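Local coordinates for protein motility-associated killing factor MakB (Vibrio cholerae serotype O1, PDB 6W1W) that probably acts as one component of a tripartite alpha-pore-forming cytotoxin, working together with partner proteins encoded on the same genomic island, at residues A[75-83]-A[280-290]. Numbering follows the deposited sequence.
Sequences QIITSFINY and LPALSLLWQDE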
loop_
_atom_site.group_PDB
_atom_site.type_symbol
_atom_site.label_atom_id
_atom_site.label_comp_id
_atom_site.label_asym_id
_atom_site.label_seq_id
_atom_site.Cartn_x
_atom_site.Cartn_y
_atom_site.Cartn_z
ATOM N N GLN A 75 -0.655 0.783 -15.249
ATOM C CA GLN A 75 -1.549 1.604 -16.057
ATOM C C GLN A 75 -1.430 3.080 -15.695
ATOM O O GLN A 75 -1.528 3.945 -16.572
ATOM C CB GLN A 75 -2.986 1.107 -15.888
ATOM C CG GLN A 75 -4.087 2.011 -16.426
ATOM C CD GLN A 75 -5.472 1.432 -16.177
ATOM O OE1 GLN A 75 -5.700 0.238 -16.372
ATOM N NE2 GLN A 75 -6.393 2.273 -15.717
ATOM N N ILE A 76 -1.199 3.389 -14.418
ATOM C CA ILE A 76 -1.027 4.774 -13.996
ATOM C C ILE A 76 0.415 5.247 -14.186
ATOM O O ILE A 76 0.645 6.420 -14.498
ATOM C CB ILE A 76 -1.493 4.925 -12.537
ATOM C CG1 ILE A 76 -3.025 4.892 -12.479
ATOM C CG2 ILE A 76 -0.958 6.204 -11.928
ATOM C CD1 ILE A 76 -3.593 4.990 -11.090
ATOM N N ILE A 77 1.390 4.352 -14.021
ATOM C CA ILE A 77 2.772 4.676 -14.370
ATOM C C ILE A 77 2.850 5.116 -15.825
ATOM O O ILE A 77 3.306 6.221 -16.138
ATOM C CB ILE A 77 3.694 3.470 -14.106
ATOM C CG1 ILE A 77 3.877 3.229 -12.603
ATOM C CG2 ILE A 77 5.044 3.658 -14.806
ATOM C CD1 ILE A 77 4.919 4.097 -11.954
ATOM N N THR A 78 2.381 4.258 -16.735
ATOM C CA THR A 78 2.499 4.545 -18.160
ATOM C C THR A 78 1.623 5.715 -18.599
ATOM O O THR A 78 1.874 6.288 -19.666
ATOM C CB THR A 78 2.156 3.296 -18.977
ATOM O OG1 THR A 78 2.632 3.453 -20.318
ATOM C CG2 THR A 78 0.651 3.065 -19.011
ATOM N N SER A 79 0.615 6.092 -17.807
ATOM C CA SER A 79 -0.255 7.194 -18.213
ATOM C C SER A 79 0.491 8.523 -18.216
ATOM O O SER A 79 0.217 9.384 -19.061
ATOM C CB SER A 79 -1.484 7.269 -17.306
ATOM O OG SER A 79 -1.150 7.712 -16.004
ATOM N N PHE A 80 1.439 8.704 -17.294
ATOM C CA PHE A 80 2.223 9.933 -17.265
ATOM C C PHE A 80 3.425 9.865 -18.198
ATOM O O PHE A 80 3.874 10.903 -18.699
ATOM C CB PHE A 80 2.680 10.234 -15.837
ATOM C CG PHE A 80 1.589 10.766 -14.951
ATOM C CD1 PHE A 80 0.767 9.903 -14.245
ATOM C CD2 PHE A 80 1.388 12.131 -14.823
ATOM C CE1 PHE A 80 -0.239 10.391 -13.428
ATOM C CE2 PHE A 80 0.387 12.623 -14.008
ATOM C CZ PHE A 80 -0.428 11.751 -13.310
ATOM N N ILE A 81 3.954 8.666 -18.444
ATOM C CA ILE A 81 5.082 8.526 -19.359
ATOM C C ILE A 81 4.628 8.705 -20.802
ATOM O O ILE A 81 5.225 9.474 -21.566
ATOM C CB ILE A 81 5.775 7.169 -19.148
ATOM C CG1 ILE A 81 6.430 7.118 -17.767
ATOM C CG2 ILE A 81 6.800 6.918 -20.240
ATOM C CD1 ILE A 81 7.108 5.800 -17.469
ATOM N N ASN A 82 3.562 8.003 -21.196
ATOM C CA ASN A 82 3.060 8.122 -22.561
ATOM C C ASN A 82 2.550 9.529 -22.851
ATOM O O ASN A 82 2.696 10.021 -23.978
ATOM C CB ASN A 82 1.956 7.089 -22.808
ATOM C CG ASN A 82 1.300 7.241 -24.175
ATOM O OD1 ASN A 82 1.913 6.959 -25.207
ATOM N ND2 ASN A 82 0.040 7.671 -24.185
ATOM N N TYR A 83 1.963 10.199 -21.855
ATOM C CA TYR A 83 1.411 11.527 -22.108
ATOM C C TYR A 83 2.507 12.540 -22.414
ATOM O O TYR A 83 2.329 13.409 -23.276
ATOM C CB TYR A 83 0.569 12.000 -20.926
ATOM C CG TYR A 83 -0.065 13.352 -21.171
ATOM C CD1 TYR A 83 -1.167 13.484 -22.006
ATOM C CD2 TYR A 83 0.448 14.499 -20.586
ATOM C CE1 TYR A 83 -1.745 14.720 -22.245
ATOM C CE2 TYR A 83 -0.124 15.738 -20.818
ATOM C CZ TYR A 83 -1.219 15.845 -21.645
ATOM O OH TYR A 83 -1.784 17.080 -21.871
ATOM N N LEU A 280 -6.241 9.091 -5.296
ATOM C CA LEU A 280 -6.608 8.833 -6.687
ATOM C C LEU A 280 -7.529 9.900 -7.264
ATOM O O LEU A 280 -7.271 10.357 -8.391
ATOM C CB LEU A 280 -7.223 7.436 -6.826
ATOM C CG LEU A 280 -6.246 6.320 -7.216
ATOM C CD1 LEU A 280 -6.979 5.037 -7.584
ATOM C CD2 LEU A 280 -5.347 6.766 -8.356
ATOM N N PRO A 281 -8.600 10.337 -6.588
ATOM C CA PRO A 281 -9.391 11.447 -7.149
ATOM C C PRO A 281 -8.589 12.722 -7.328
ATOM O O PRO A 281 -8.835 13.468 -8.285
ATOM C CB PRO A 281 -10.525 11.628 -6.129
ATOM C CG PRO A 281 -10.029 10.987 -4.881
ATOM C CD PRO A 281 -9.196 9.832 -5.339
ATOM N N ALA A 282 -7.635 13.001 -6.438
ATOM C CA ALA A 282 -6.760 14.148 -6.651
ATOM C C ALA A 282 -5.862 13.940 -7.864
ATOM O O ALA A 282 -5.500 14.909 -8.541
ATOM C CB ALA A 282 -5.926 14.413 -5.400
ATOM N N LEU A 283 -5.504 12.688 -8.162
ATOM C CA LEU A 283 -4.762 12.409 -9.386
ATOM C C LEU A 283 -5.658 12.539 -10.613
ATOM O O LEU A 283 -5.217 13.020 -11.664
ATOM C CB LEU A 283 -4.142 11.015 -9.323
ATOM C CG LEU A 283 -3.065 10.736 -10.375
ATOM C CD1 LEU A 283 -1.677 11.023 -9.806
ATOM C CD2 LEU A 283 -3.168 9.312 -10.912
ATOM N N SER A 284 -6.916 12.103 -10.505
ATOM C CA SER A 284 -7.864 12.308 -11.596
ATOM C C SER A 284 -8.113 13.791 -11.826
ATOM O O SER A 284 -8.169 14.250 -12.973
ATOM C CB SER A 284 -9.180 11.583 -11.300
ATOM O OG SER A 284 -10.286 12.467 -11.374
ATOM N N LEU A 285 -8.255 14.560 -10.742
ATOM C CA LEU A 285 -8.402 16.005 -10.870
ATOM C C LEU A 285 -7.194 16.631 -11.553
ATOM O O LEU A 285 -7.323 17.677 -12.198
ATOM C CB LEU A 285 -8.626 16.636 -9.495
ATOM C CG LEU A 285 -8.728 18.163 -9.438
ATOM C CD1 LEU A 285 -9.921 18.665 -10.244
ATOM C CD2 LEU A 285 -8.800 18.653 -7.999
ATOM N N LEU A 286 -6.019 16.008 -11.428
ATOM C CA LEU A 286 -4.833 16.524 -12.103
ATOM C C LEU A 286 -5.013 16.497 -13.615
ATOM O O LEU A 286 -4.719 17.481 -14.306
ATOM C CB LEU A 286 -3.598 15.723 -11.697
ATOM C CG LEU A 286 -2.325 16.210 -12.391
ATOM C CD1 LEU A 286 -2.164 17.685 -12.117
ATOM C CD2 LEU A 286 -1.102 15.432 -11.930
ATOM N N TRP A 287 -5.490 15.370 -14.148
ATOM C CA TRP A 287 -5.809 15.306 -15.569
ATOM C C TRP A 287 -6.990 16.205 -15.921
ATOM O O TRP A 287 -7.022 16.789 -17.011
ATOM C CB TRP A 287 -6.128 13.872 -15.979
ATOM C CG TRP A 287 -5.020 12.880 -15.833
ATOM C CD1 TRP A 287 -5.013 11.777 -15.029
ATOM C CD2 TRP A 287 -3.777 12.868 -16.541
ATOM N NE1 TRP A 287 -3.836 11.085 -15.184
ATOM C CE2 TRP A 287 -3.060 11.735 -16.108
ATOM C CE3 TRP A 287 -3.197 13.709 -17.494
ATOM C CZ2 TRP A 287 -1.794 11.423 -16.592
ATOM C CZ3 TRP A 287 -1.939 13.397 -17.976
ATOM C CH2 TRP A 287 -1.251 12.265 -17.523
ATOM N N GLN A 288 -7.963 16.329 -15.014
ATOM C CA GLN A 288 -9.209 17.019 -15.337
ATOM C C GLN A 288 -8.962 18.490 -15.646
ATOM O O GLN A 288 -9.228 18.955 -16.760
ATOM C CB GLN A 288 -10.216 16.851 -14.193
ATOM C CG GLN A 288 -11.451 17.746 -14.283
ATOM C CD GLN A 288 -12.222 17.583 -15.582
ATOM O OE1 GLN A 288 -12.198 16.526 -16.213
ATOM N NE2 GLN A 288 -12.911 18.641 -15.989
ATOM N N ASP A 289 -8.436 19.245 -14.675
ATOM C CA ASP A 289 -8.150 20.651 -14.941
ATOM C C ASP A 289 -6.982 20.834 -15.907
ATOM O O ASP A 289 -6.718 21.967 -16.322
ATOM C CB ASP A 289 -7.899 21.412 -13.632
ATOM C CG ASP A 289 -6.710 20.885 -12.850
ATOM O OD1 ASP A 289 -6.128 19.856 -13.248
ATOM O OD2 ASP A 289 -6.353 21.514 -11.832
ATOM N N GLU A 290 -6.289 19.751 -16.276
ATOM C CA GLU A 290 -5.358 19.794 -17.400
ATOM C C GLU A 290 -6.102 19.700 -18.726
ATOM O O GLU A 290 -5.710 20.331 -19.715
ATOM C CB GLU A 290 -4.338 18.660 -17.282
ATOM C CG GLU A 290 -3.184 18.757 -18.266
ATOM C CD GLU A 290 -2.362 20.012 -18.065
ATOM O OE1 GLU A 290 -2.153 20.407 -16.898
ATOM O OE2 GLU A 290 -1.937 20.609 -19.077
#
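L280 meets I76 at the start of this contact, its CD2 lying 3.7 Å from I76 CD1. One turn on, L283 divides its two methyls: CD2 reaches tip to tip toward I76 CG2, while CD1 rests 3.8 Å from F80 CZ. A forked side chain can touch two partners at once, one with each methyl. L286 brings CD2 to the edge of the F80 ring, near its plane, 3.8 Å from CE2.

W287 and F80 meet between helices 69-90 and 276-302, whose local axes run in roughly the same direction 13.0 Å apart, a gap that long side chains can span together. With CG anti to its carbonyl carbon (chi1 -63°), the indole sets CZ2 over the centre of the F80 ring, the planes inclined at 33°. Its far edge points CZ3 at the face of Y83, 3.7 Å from CG, in an edge-to-face pair at 75°. Small S79 lets the indole come close. E290 CG lies loosely near Y83 OH, its carboxylate salt-bridged to K293.

L16 of helix 9-35 also touches F80 and L283, placing this aromatic cluster within the elongated helical bundle, consistent with alpha-pore-forming toxins. No hydrogen bond joins the segments, and S79 OG bonds to I76 O within its own helix; cohesion therefore probably rests on hydrophobic and dispersion forces.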